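Local coordinates for protein coenzyme A transferase (Yersinia pestis, PDB 3QLI) that binds coenzyme A and probably transfers it between carboxylic acids, at residues Arg215-Ile218 with Pro219-Ser223; Asp230-Pro233 with Asp234-Leu238; Gly243-Pro246 with Asn247-Gly251; Glu264-Pro268 with Gly269-Leu273; Tyr411-Glu415 with Phe416-Asn420. All coordinates share one frame; numbering follows the deposited sequence.

Overall arrangement
All five contacts are local, each formed within one continuous run of chain, and they follow one another in numerical order. Contact 1 starts helix 220-230 and contact 2 leads from it into strand 237-240. Contact 3 opens helix 244-252, and contact 4 opens helix 268-276, a few residues after E264, which can bind CoA covalently. Contact 5, far later in sequence, is the hairpin of strands 411-414 and 417-420 at one border of the mixed sheet that also holds strand 237-240. Contacts 1 and 3 touch, with centres 9 Å apart, as do 3 and 4. Contacts 4 and 5 lie 23 Å apart between centres. Contacts 1, 3 and 4 each hold a CoA-binding residue.

Contact 1. Residues Arg215-Ile218 with Pro219-Ser223; sequences RSAI and PEYTS
The chi1 of I218, 60°, sets CG1 between its own N and C. In Y221 chi1 is -73°, with CG opposite the carbonyl carbon. These two torsions bring the isoleucine branch over the phenol ring. I218 CG1 lies 3.5 Å from the ring centroid of Y221, only 8° off the ring normal, in a CH-pi contact. CD1 continues over the same face and comes within 3.6 Å of Y221 CE1. A217 adds a lighter apolar contact, its CB 4.0 Å from Y221 CD2. The E220 chain is bent, and its OE1 lies 3.6 Å from I218 CG1. The backbone also ties I218 to Y221. Y221 N donates to I218 O at 3.1 Å, from above the carbonyl plane. One water donates to I218 O and is also hydrogen-bonded to T222 OG1, at 2.9 Å. The carbonyl therefore has two donors, one from the protein and one from solvent. P383 touches the side chains of I218, E220 and Y221, and Y221 also packs on A244, L245 and L248 of helix 244-252. R215, at the start of this run, binds CoA, as does A244. The whole is a loop-to-helix junction at the first turn of helix 220-230, beside the CoA site.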
loop_
_atom_site.group_PDB
_atom_site.type_symbol
_atom_site.label_atom_id
_atom_site.label_comp_id
_atom_site.label_asym_id
_atom_site.label_seq_id
_atom_site.Cartn_x
_atom_site.Cartn_y
_atom_site.Cartn_z
ATOM N N ARG A 215 -17.319 12.087 -22.919
ATOM C CA ARG A 215 -16.602 13.361 -22.963
ATOM C C ARG A 215 -15.688 13.457 -24.183
ATOM O O ARG A 215 -15.138 12.453 -24.641
ATOM C CB ARG A 215 -15.801 13.588 -21.677
ATOM C CG ARG A 215 -16.663 13.856 -20.444
ATOM C CD ARG A 215 -15.825 14.291 -19.248
ATOM N NE ARG A 215 -14.945 15.413 -19.578
ATOM C CZ ARG A 215 -15.352 16.674 -19.707
ATOM N NH1 ARG A 215 -16.632 16.983 -19.537
ATOM N NH2 ARG A 215 -14.479 17.626 -20.011
ATOM N N SER A 216 -15.544 14.668 -24.709
ATOM C CA SER A 216 -14.704 14.902 -25.876
ATOM C C SER A 216 -13.237 14.703 -25.512
ATOM O O SER A 216 -12.824 14.999 -24.390
ATOM C CB SER A 216 -14.927 16.316 -26.411
ATOM O OG SER A 216 -14.729 17.273 -25.381
ATOM N N ALA A 217 -12.455 14.190 -26.456
ATOM C CA ALA A 217 -11.025 14.016 -26.232
ATOM C C ALA A 217 -10.294 15.345 -26.377
ATOM O O ALA A 217 -10.719 16.214 -27.137
ATOM C CB ALA A 217 -10.457 12.994 -27.201
ATOM N N ILE A 218 -9.204 15.511 -25.635
ATOM C CA ILE A 218 -8.337 16.663 -25.841
ATOM C C ILE A 218 -7.194 16.270 -26.766
ATOM O O ILE A 218 -6.920 15.081 -26.962
ATOM C CB ILE A 218 -7.801 17.240 -24.513
ATOM C CG1 ILE A 218 -6.997 16.189 -23.746
ATOM C CG2 ILE A 218 -8.949 17.756 -23.659
ATOM C CD1 ILE A 218 -6.548 16.664 -22.372
ATOM N N PRO A 219 -6.531 17.261 -27.368
ATOM C CA PRO A 219 -5.469 16.901 -28.310
ATOM C C PRO A 219 -4.388 16.006 -27.679
ATOM O O PRO A 219 -3.923 15.068 -28.332
ATOM C CB PRO A 219 -4.890 18.262 -28.721
ATOM C CG PRO A 219 -6.016 19.235 -28.488
ATOM C CD PRO A 219 -6.729 18.719 -27.270
ATOM N N GLU A 220 -3.989 16.296 -26.443
ATOM C CA GLU A 220 -2.887 15.560 -25.803
ATOM C C GLU A 220 -3.114 14.054 -25.758
ATOM O O GLU A 220 -2.159 13.288 -25.671
ATOM C CB GLU A 220 -2.616 16.069 -24.390
ATOM C CG GLU A 220 -2.164 17.514 -24.336
ATOM C CD GLU A 220 -3.325 18.483 -24.144
ATOM O OE1 GLU A 220 -4.341 18.360 -24.863
ATOM O OE2 GLU A 220 -3.215 19.367 -23.266
ATOM N N TYR A 221 -4.373 13.635 -25.812
ATOM C CA TYR A 221 -4.714 12.219 -25.697
ATOM C C TYR A 221 -4.235 11.418 -26.891
ATOM O O TYR A 221 -4.048 10.212 -26.794
ATOM C CB TYR A 221 -6.229 12.021 -25.548
ATOM C CG TYR A 221 -6.802 12.418 -24.192
ATOM C CD1 TYR A 221 -5.972 12.757 -23.132
ATOM C CD2 TYR A 221 -8.176 12.447 -23.983
ATOM C CE1 TYR A 221 -6.497 13.128 -21.892
ATOM C CE2 TYR A 221 -8.714 12.816 -22.753
ATOM C CZ TYR A 221 -7.873 13.152 -21.714
ATOM O OH TYR A 221 -8.411 13.512 -20.495
ATOM N N THR A 222 -4.067 12.074 -28.033
ATOM C CA THR A 222 -3.590 11.355 -29.205
ATOM C C THR A 222 -2.197 10.817 -28.933
ATOM O O THR A 222 -1.950 9.624 -29.085
ATOM C CB THR A 222 -3.606 12.215 -30.477
ATOM O OG1 THR A 222 -4.961 12.561 -30.785
ATOM C CG2 THR A 222 -3.008 11.442 -31.649
ATOM N N SER A 223 -1.289 11.694 -28.516
ATOM C CA SER A 223 0.080 11.263 -28.242
ATOM C C SER A 223 0.108 10.303 -27.059
ATOM O O SER A 223 0.799 9.293 -27.077
ATOM C CB SER A 223 0.972 12.457 -27.918
ATOM O OG SER A 223 2.178 12.007 -27.318
HETATM O O HOH W 1 -7.157 13.246 -29.098
#

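Contact 2. Residues Asp230-Pro233 with Asp234-Leu238; sequences DLVP and DGACL
P233 to A236 form a type II beta turn, closed by a hydrogen bond from A236 N to P233 O of 3.1 Å with an N-H...O angle of 145°. G235 takes the third place of the turn with phi 80°, a positive value that favours glycine. V232 and A236 meet across the turn. V232 CG1 lies 3.4 Å from A236 CB, a tight carbon pair. The V232 chi1 of -176° carries CG1, the branch that does the touching, opposite the backbone N. V232 CG1 also lies 4.0 Å from L238 CD2, and the two side chains cross at about a right angle. The pyrrolidine ring of P233 packs on A236 too, with P233 CD 3.8 Å from A236 CB. A236 CB is thus flanked by both the valine and the proline.

The turn links helix 220-230 to strand 237-240 of the mixed sheet. It reverses the chain just before the strand enters the sheet, where C237 pairs with N331 and V333 and L238 with G260 and H262.

D234 sits at the second place of the turn. Its OD1 accepts a hydrogen bond from N257 N, and R256 NE bonds to V232 O, just before the turn. L238, past the turn, packs against L270 and L273 of helix 268-276.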
loop_
_atom_site.group_PDB
_atom_site.type_symbol
_atom_site.label_atom_id
_atom_site.label_comp_id
_atom_site.label_asym_id
_atom_site.label_seq_id
_atom_site.Cartn_x
_atom_site.Cartn_y
_atom_site.Cartn_z
ATOM N N ASP A 230 2.086 1.614 -26.964
ATOM C CA ASP A 230 3.398 1.031 -27.226
ATOM C C ASP A 230 3.888 0.179 -26.053
ATOM O O ASP A 230 4.733 -0.697 -26.226
ATOM C CB ASP A 230 4.432 2.116 -27.529
ATOM C CG ASP A 230 4.291 2.699 -28.927
ATOM O OD1 ASP A 230 3.516 2.150 -29.743
ATOM O OD2 ASP A 230 4.977 3.711 -29.206
ATOM N N LEU A 231 3.357 0.446 -24.861
ATOM C CA LEU A 231 3.755 -0.271 -23.650
ATOM C C LEU A 231 2.870 -1.489 -23.374
ATOM O O LEU A 231 3.064 -2.188 -22.381
ATOM C CB LEU A 231 3.723 0.670 -22.433
ATOM C CG LEU A 231 4.714 1.835 -22.443
ATOM C CD1 LEU A 231 4.373 2.859 -21.369
ATOM C CD2 LEU A 231 6.134 1.323 -22.265
ATOM N N VAL A 232 1.894 -1.728 -24.246
ATOM C CA VAL A 232 1.026 -2.899 -24.141
ATOM C C VAL A 232 1.438 -3.973 -25.145
ATOM O O VAL A 232 1.324 -3.773 -26.358
ATOM C CB VAL A 232 -0.441 -2.522 -24.411
ATOM C CG1 VAL A 232 -1.337 -3.721 -24.202
ATOM C CG2 VAL A 232 -0.870 -1.372 -23.497
ATOM N N PRO A 233 1.915 -5.125 -24.651
ATOM C CA PRO A 233 2.283 -6.228 -25.556
ATOM C C PRO A 233 1.080 -7.090 -25.941
ATOM O O PRO A 233 0.074 -7.035 -25.241
ATOM C CB PRO A 233 3.256 -7.048 -24.714
ATOM C CG PRO A 233 2.821 -6.807 -23.298
ATOM C CD PRO A 233 2.269 -5.402 -23.250
ATOM N N ASP A 234 1.158 -7.867 -27.025
ATOM C CA ASP A 234 0.133 -8.893 -27.226
ATOM C C ASP A 234 0.075 -9.740 -25.939
ATOM O O ASP A 234 1.081 -9.916 -25.252
ATOM C CB ASP A 234 0.425 -9.790 -28.440
ATOM C CG ASP A 234 0.137 -9.108 -29.788
ATOM O OD1 ASP A 234 -0.812 -8.297 -29.910
ATOM O OD2 ASP A 234 0.869 -9.416 -30.751
ATOM N N GLY A 235 -1.107 -10.246 -25.610
ATOM C CA GLY A 235 -1.258 -11.092 -24.445
ATOM C C GLY A 235 -1.351 -10.296 -23.153
ATOM O O GLY A 235 -1.482 -10.882 -22.083
ATOM N N ALA A 236 -1.280 -8.967 -23.243
ATOM C CA ALA A 236 -1.424 -8.118 -22.050
ATOM C C ALA A 236 -2.769 -8.339 -21.351
ATOM O O ALA A 236 -3.787 -8.583 -21.993
ATOM C CB ALA A 236 -1.253 -6.648 -22.416
ATOM N N CYS A 237 -2.768 -8.247 -20.025
ATOM C CA CYS A 237 -3.992 -8.393 -19.255
ATOM C C CYS A 237 -4.350 -7.018 -18.685
ATOM O O CYS A 237 -3.702 -6.533 -17.757
ATOM C CB CYS A 237 -3.772 -9.407 -18.133
ATOM S SG CYS A 237 -5.250 -9.794 -17.175
ATOM N N LEU A 238 -5.399 -6.415 -19.233
ATOM C CA LEU A 238 -5.685 -4.994 -19.044
ATOM C C LEU A 238 -6.544 -4.655 -17.829
ATOM O O LEU A 238 -7.527 -5.341 -17.527
ATOM C CB LEU A 238 -6.413 -4.460 -20.270
ATOM C CG LEU A 238 -5.725 -4.575 -21.629
ATOM C CD1 LEU A 238 -6.669 -4.064 -22.705
ATOM C CD2 LEU A 238 -4.430 -3.781 -21.608
#

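Contact 3. Residues Gly243-Pro246 with Asn247-Gly251; sequences GALP and NLVCG
N247 is the first residue of the second segment, and its N donates to G243 O at 3.2 Å. G243 is the N-cap of helix 244-252. Its backbone angles call for glycine. N247 CG also lies 3.2 Å from G243 O, and the amide oxygen OD1, an acceptor like that carbonyl, makes no hydrogen bond to it. L248 N follows with a bond to A244 O of 2.9 Å, and a weak second one to L245 O. L248 CD1 lies 3.5 Å from A244 O, the acceptor of its own backbone N. V249 N bonds to L245 O at 2.8 Å. V249 CG2 meets L245 CD1 at 4.1 Å, one helical turn apart. The valine chi1 of 172° places that methyl beside its own N, facing the leucine. C250 N bonds to P246 O at 2.9 Å. G251 N completes the run, bonding to N247 O. The helix belongs to a beta-alpha-beta unit with strands 237-240 and 260-261. A244, at its start, binds CoA. A244 and L248 pack on Y221 and L245 on I224, both of helix 220-230. On strand 237-240, M240 receives the side chains of P246 and C250.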
loop_
_atom_site.group_PDB
_atom_site.type_symbol
_atom_site.label_atom_id
_atom_site.label_comp_id
_atom_site.label_asym_id
_atom_site.label_seq_id
_atom_site.Cartn_x
_atom_site.Cartn_y
_atom_site.Cartn_z
ATOM N N GLY A 243 -13.388 7.098 -19.438
ATOM C CA GLY A 243 -13.089 8.391 -20.032
ATOM C C GLY A 243 -12.657 8.332 -21.484
ATOM O O GLY A 243 -12.557 7.253 -22.079
ATOM N N ALA A 244 -12.397 9.503 -22.062
ATOM C CA ALA A 244 -11.980 9.590 -23.463
ATOM C C ALA A 244 -10.620 8.935 -23.682
ATOM O O ALA A 244 -10.399 8.285 -24.707
ATOM C CB ALA A 244 -11.960 11.048 -23.935
ATOM N N LEU A 245 -9.708 9.096 -22.725
ATOM C CA LEU A 245 -8.352 8.559 -22.893
ATOM C C LEU A 245 -8.348 7.027 -23.006
ATOM O O LEU A 245 -7.895 6.474 -24.007
ATOM C CB LEU A 245 -7.415 9.045 -21.778
ATOM C CG LEU A 245 -5.964 8.541 -21.822
ATOM C CD1 LEU A 245 -5.335 8.687 -23.229
ATOM C CD2 LEU A 245 -5.114 9.242 -20.753
ATOM N N PRO A 246 -8.868 6.330 -21.984
ATOM C CA PRO A 246 -8.999 4.871 -22.121
ATOM C C PRO A 246 -9.732 4.439 -23.400
ATOM O O PRO A 246 -9.310 3.481 -24.043
ATOM C CB PRO A 246 -9.790 4.458 -20.864
ATOM C CG PRO A 246 -10.165 5.745 -20.160
ATOM C CD PRO A 246 -9.187 6.786 -20.621
ATOM N N ASN A 247 -10.809 5.124 -23.772
ATOM C CA ASN A 247 -11.472 4.807 -25.033
ATOM C C ASN A 247 -10.508 4.906 -26.218
ATOM O O ASN A 247 -10.538 4.078 -27.131
ATOM C CB ASN A 247 -12.685 5.712 -25.255
ATOM C CG ASN A 247 -13.847 5.364 -24.337
ATOM O OD1 ASN A 247 -13.755 4.447 -23.511
ATOM N ND2 ASN A 247 -14.943 6.105 -24.465
ATOM N N LEU A 248 -9.652 5.922 -26.195
ATOM C CA LEU A 248 -8.693 6.138 -27.278
ATOM C C LEU A 248 -7.606 5.080 -27.260
ATOM O O LEU A 248 -7.156 4.613 -28.309
ATOM C CB LEU A 248 -8.039 7.516 -27.154
ATOM C CG LEU A 248 -8.400 8.582 -28.189
ATOM C CD1 LEU A 248 -9.886 8.873 -28.157
ATOM C CD2 LEU A 248 -7.599 9.851 -27.939
ATOM N N VAL A 249 -7.154 4.724 -26.060
ATOM C CA VAL A 249 -6.169 3.660 -25.927
ATOM C C VAL A 249 -6.733 2.370 -26.518
ATOM O O VAL A 249 -6.103 1.729 -27.359
ATOM C CB VAL A 249 -5.771 3.451 -24.455
ATOM C CG1 VAL A 249 -4.891 2.214 -24.304
ATOM C CG2 VAL A 249 -5.066 4.699 -23.925
ATOM N N CYS A 250 -7.937 1.999 -26.089
ATOM C CA CYS A 250 -8.598 0.818 -26.640
ATOM C C CYS A 250 -8.728 0.889 -28.156
ATOM O O CYS A 250 -8.617 -0.129 -28.842
ATOM C CB CYS A 250 -9.972 0.632 -26.004
ATOM S SG CYS A 250 -9.848 0.194 -24.265
ATOM N N GLY A 251 -8.980 2.088 -28.672
ATOM C CA GLY A 251 -8.983 2.303 -30.110
ATOM C C GLY A 251 -7.658 1.911 -30.744
ATOM O O GLY A 251 -7.627 1.247 -31.783
#

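Contact 4. Residues Glu264-Pro268 with Gly269-Leu273; sequences EVLNP and GLVDL
N267 OD1 accepts the hydrogen bond of L270 N at 2.8 Å, with an N-H...O angle of 160°. This is an N-cap: N267 stands just before helix 268-276, and its side chain takes up a backbone N-H of the first turn. The donor is tilted 33° from the amide plane. A chi1 of 66° sets the amide between the backbone N and C of N267, turned back onto the helix start. L270 also lies against that oxygen through carbon, its CB 3.1 Å from N267 OD1.

The backbone continues the pattern. V271 N donates to N267 O at 3.1 Å, and D272 N to P268 O at 2.9 Å. N267 therefore serves the helix start through both its carbonyl and its side chain. Its ND2 makes a weak hydrogen bond to G241 O, just past strand 237-240.

Ahead of the cap, strand 265-266 sends the L266 side chain over the first turn. L266 CG meets V271 CG2 at 3.8 Å, the two side chains crossing at about a right angle. L266 CD1 lies 4.0 Å from L270 CB, and L266 also touches L306 of helix 300-306.

E264, at the start of the run, can bind CoA covalently, and its OE1 is hydrogen-bonded to N321 ND2. The helix begins four residues after E264. Farther along the helix, D272 OD2 forms a salt bridge with R276 NE.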
loop_
_atom_site.group_PDB
_atom_site.type_symbol
_atom_site.label_atom_id
_atom_site.label_comp_id
_atom_site.label_asym_id
_atom_site.label_seq_id
_atom_site.Cartn_x
_atom_site.Cartn_y
_atom_site.Cartn_z
ATOM N N GLU A 264 -10.876 -3.173 -12.499
ATOM C CA GLU A 264 -11.825 -2.800 -11.452
ATOM C C GLU A 264 -13.137 -2.381 -12.099
ATOM O O GLU A 264 -14.171 -3.011 -11.884
ATOM C CB GLU A 264 -11.276 -1.676 -10.583
ATOM C CG GLU A 264 -12.213 -1.277 -9.424
ATOM C CD GLU A 264 -11.799 0.048 -8.802
ATOM O OE1 GLU A 264 -10.664 0.138 -8.295
ATOM O OE2 GLU A 264 -12.607 0.998 -8.841
ATOM N N VAL A 265 -13.096 -1.321 -12.900
ATOM C CA VAL A 265 -14.284 -0.891 -13.631
ATOM C C VAL A 265 -14.253 -1.370 -15.091
ATOM O O VAL A 265 -13.237 -1.235 -15.793
ATOM C CB VAL A 265 -14.472 0.656 -13.599
ATOM C CG1 VAL A 265 -13.365 1.333 -14.352
ATOM C CG2 VAL A 265 -15.819 1.058 -14.215
ATOM N N LEU A 266 -15.371 -1.928 -15.540
ATOM C CA LEU A 266 -15.526 -2.293 -16.950
ATOM C C LEU A 266 -16.137 -1.102 -17.688
ATOM O O LEU A 266 -17.186 -0.585 -17.280
ATOM C CB LEU A 266 -16.416 -3.517 -17.115
ATOM C CG LEU A 266 -16.576 -4.106 -18.526
ATOM C CD1 LEU A 266 -15.241 -4.656 -19.040
ATOM C CD2 LEU A 266 -17.631 -5.223 -18.521
ATOM N N ASN A 267 -15.459 -0.658 -18.745
ATOM C CA ASN A 267 -15.840 0.549 -19.486
ATOM C C ASN A 267 -16.137 0.237 -20.956
ATOM O O ASN A 267 -15.814 -0.851 -21.445
ATOM C CB ASN A 267 -14.741 1.617 -19.389
ATOM C CG ASN A 267 -13.452 1.196 -20.080
ATOM O OD1 ASN A 267 -13.367 0.112 -20.650
ATOM N ND2 ASN A 267 -12.444 2.064 -20.045
ATOM N N PRO A 268 -16.763 1.182 -21.666
ATOM C CA PRO A 268 -17.109 0.931 -23.073
ATOM C C PRO A 268 -15.908 0.585 -23.970
ATOM O O PRO A 268 -16.051 -0.222 -24.890
ATOM C CB PRO A 268 -17.749 2.253 -23.506
ATOM C CG PRO A 268 -18.412 2.754 -22.218
ATOM C CD PRO A 268 -17.403 2.405 -21.141
ATOM N N GLY A 269 -14.750 1.174 -23.709
ATOM C CA GLY A 269 -13.560 0.861 -24.488
ATOM C C GLY A 269 -13.150 -0.597 -24.382
ATOM O O GLY A 269 -12.854 -1.246 -25.391
ATOM N N LEU A 270 -13.125 -1.123 -23.156
ATOM C CA LEU A 270 -12.758 -2.514 -22.951
ATOM C C LEU A 270 -13.780 -3.436 -23.595
ATOM O O LEU A 270 -13.430 -4.472 -24.160
ATOM C CB LEU A 270 -12.625 -2.836 -21.452
ATOM C CG LEU A 270 -11.350 -2.327 -20.771
ATOM C CD1 LEU A 270 -11.347 -2.663 -19.280
ATOM C CD2 LEU A 270 -10.096 -2.882 -21.474
ATOM N N VAL A 271 -15.049 -3.065 -23.507
ATOM C CA VAL A 271 -16.094 -3.916 -24.047
ATOM C C VAL A 271 -15.987 -3.934 -25.567
ATOM O O VAL A 271 -16.281 -4.947 -26.214
ATOM C CB VAL A 271 -17.482 -3.440 -23.592
ATOM C CG1 VAL A 271 -18.572 -4.105 -24.425
ATOM C CG2 VAL A 271 -17.666 -3.742 -22.107
ATOM N N ASP A 272 -15.536 -2.822 -26.144
ATOM C CA ASP A 272 -15.325 -2.780 -27.602
ATOM C C ASP A 272 -14.276 -3.817 -28.030
ATOM O O ASP A 272 -14.442 -4.515 -29.044
ATOM C CB ASP A 272 -14.916 -1.372 -28.044
ATOM C CG ASP A 272 -14.780 -1.249 -29.547
ATOM O OD1 ASP A 272 -15.817 -1.274 -30.245
ATOM O OD2 ASP A 272 -13.636 -1.115 -30.031
ATOM N N LEU A 273 -13.202 -3.937 -27.246
ATOM C CA LEU A 273 -12.160 -4.910 -27.552
ATOM C C LEU A 273 -12.678 -6.344 -27.420
ATOM O O LEU A 273 -12.268 -7.231 -28.172
ATOM C CB LEU A 273 -10.924 -4.685 -26.681
ATOM C CG LEU A 273 -10.246 -3.318 -26.835
ATOM C CD1 LEU A 273 -9.060 -3.210 -25.874
ATOM C CD2 LEU A 273 -9.797 -3.095 -28.276
#

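Contact 5. Residues Tyr411-Glu415 with Phe416-Asn420; sequences YIVTE and FGAVN
Four backbone hydrogen bonds join I412 and T414 to V419 and G417. I412 and V419 exchange two, I412 N to V419 O at 2.9 Å and V419 N to I412 O. T414 and G417 do the same, with T414 N 3.1 Å from G417 O. A type I turn, T414 to G417, closes this antiparallel beta hairpin. Inside it F416 N donates to T414 OG1 at 3.1 Å, and that hydroxyl also bonds to L436 O. Two CH-pi contacts follow. N420 CB sits over the Y411 ring, offset toward the rim, 3.8 Å from its centroid. E415 CG lies over the F416 ring, also offset toward the rim, 3.9 Å from the centroid. A chi1 of 71° folds the glutamate beside the phenyl, with OE2 bonded to S384 OG. One apolar pair lies on each face: V413 CG2 with A418 CB at 3.7 Å, and I412 CG1 with V419 CB. Strand 411-414 pairs with strand 377-381 on its other side, and strand 417-420 is the outermost strand within the chain, while V413 and A418 pack on helix 220-230, I412 and V419 on L436, and F416 on helix 439-451.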
loop_
_atom_site.group_PDB
_atom_site.type_symbol
_atom_site.label_atom_id
_atom_site.label_comp_id
_atom_site.label_asym_id
_atom_site.label_seq_id
_atom_site.Cartn_x
_atom_site.Cartn_y
_atom_site.Cartn_z
ATOM N N TYR A 411 5.463 3.562 -13.957
ATOM C CA TYR A 411 5.597 4.295 -15.202
ATOM C C TYR A 411 4.670 5.492 -15.233
ATOM O O TYR A 411 3.477 5.357 -14.968
ATOM C CB TYR A 411 5.177 3.403 -16.375
ATOM C CG TYR A 411 6.273 2.603 -17.034
ATOM C CD1 TYR A 411 7.076 3.164 -18.016
ATOM C CD2 TYR A 411 6.482 1.276 -16.697
ATOM C CE1 TYR A 411 8.071 2.429 -18.629
ATOM C CE2 TYR A 411 7.473 0.534 -17.301
ATOM C CZ TYR A 411 8.264 1.113 -18.266
ATOM O OH TYR A 411 9.252 0.371 -18.868
ATOM N N ILE A 412 5.200 6.661 -15.572
ATOM C CA ILE A 412 4.331 7.818 -15.752
ATOM C C ILE A 412 4.387 8.228 -17.215
ATOM O O ILE A 412 5.388 7.988 -17.885
ATOM C CB ILE A 412 4.743 8.996 -14.874
ATOM C CG1 ILE A 412 6.221 9.344 -15.087
ATOM C CG2 ILE A 412 4.434 8.676 -13.393
ATOM C CD1 ILE A 412 6.641 10.667 -14.426
ATOM N N VAL A 413 3.306 8.829 -17.701
ATOM C CA VAL A 413 3.202 9.209 -19.110
ATOM C C VAL A 413 2.508 10.550 -19.248
ATOM O O VAL A 413 1.501 10.797 -18.587
ATOM C CB VAL A 413 2.388 8.181 -19.909
ATOM C CG1 VAL A 413 2.046 8.729 -21.320
ATOM C CG2 VAL A 413 3.148 6.847 -19.988
ATOM N N THR A 414 3.064 11.421 -20.096
ATOM C CA THR A 414 2.371 12.627 -20.543
ATOM C C THR A 414 2.461 12.630 -22.073
ATOM O O THR A 414 2.980 11.686 -22.665
ATOM C CB THR A 414 3.015 13.939 -19.996
ATOM O OG1 THR A 414 4.279 14.158 -20.640
ATOM C CG2 THR A 414 3.215 13.903 -18.462
ATOM N N GLU A 415 1.970 13.684 -22.712
ATOM C CA GLU A 415 2.065 13.776 -24.168
ATOM C C GLU A 415 3.526 13.861 -24.649
ATOM O O GLU A 415 3.818 13.673 -25.839
ATOM C CB GLU A 415 1.217 14.941 -24.709
ATOM C CG GLU A 415 1.745 16.351 -24.419
ATOM C CD GLU A 415 1.215 16.947 -23.119
ATOM O OE1 GLU A 415 0.845 16.188 -22.193
ATOM O OE2 GLU A 415 1.159 18.191 -23.018
ATOM N N PHE A 416 4.452 14.096 -23.725
ATOM C CA PHE A 416 5.884 14.163 -24.088
ATOM C C PHE A 416 6.708 12.886 -23.857
ATOM O O PHE A 416 7.917 12.864 -24.091
ATOM C CB PHE A 416 6.545 15.367 -23.416
ATOM C CG PHE A 416 5.912 16.674 -23.801
ATOM C CD1 PHE A 416 6.012 17.149 -25.101
ATOM C CD2 PHE A 416 5.177 17.398 -22.884
ATOM C CE1 PHE A 416 5.414 18.352 -25.471
ATOM C CE2 PHE A 416 4.581 18.602 -23.238
ATOM C CZ PHE A 416 4.693 19.077 -24.533
ATOM N N GLY A 417 6.064 11.808 -23.423
ATOM C CA GLY A 417 6.772 10.540 -23.354
ATOM C C GLY A 417 6.478 9.786 -22.074
ATOM O O GLY A 417 5.479 10.057 -21.432
ATOM N N ALA A 418 7.366 8.866 -21.707
ATOM C CA ALA A 418 7.141 7.972 -20.577
ATOM C C ALA A 418 8.416 7.824 -19.751
ATOM O O ALA A 418 9.523 7.883 -20.285
ATOM C CB ALA A 418 6.694 6.606 -21.078
ATOM N N VAL A 419 8.262 7.614 -18.450
ATOM C CA VAL A 419 9.424 7.370 -17.599
ATOM C C VAL A 419 9.095 6.250 -16.626
ATOM O O VAL A 419 8.042 6.268 -16.006
ATOM C CB VAL A 419 9.812 8.631 -16.795
ATOM C CG1 VAL A 419 10.966 8.325 -15.816
ATOM C CG2 VAL A 419 10.196 9.768 -17.739
ATOM N N ASN A 420 10.008 5.293 -16.502
ATOM C CA ASN A 420 9.936 4.253 -15.480
ATOM C C ASN A 420 10.756 4.716 -14.275
ATOM O O ASN A 420 11.978 4.859 -14.367
ATOM C CB ASN A 420 10.491 2.946 -16.054
ATOM C CG ASN A 420 10.568 1.819 -15.030
ATOM O OD1 ASN A 420 10.225 1.981 -13.854
ATOM N ND2 ASN A 420 11.033 0.665 -15.482
#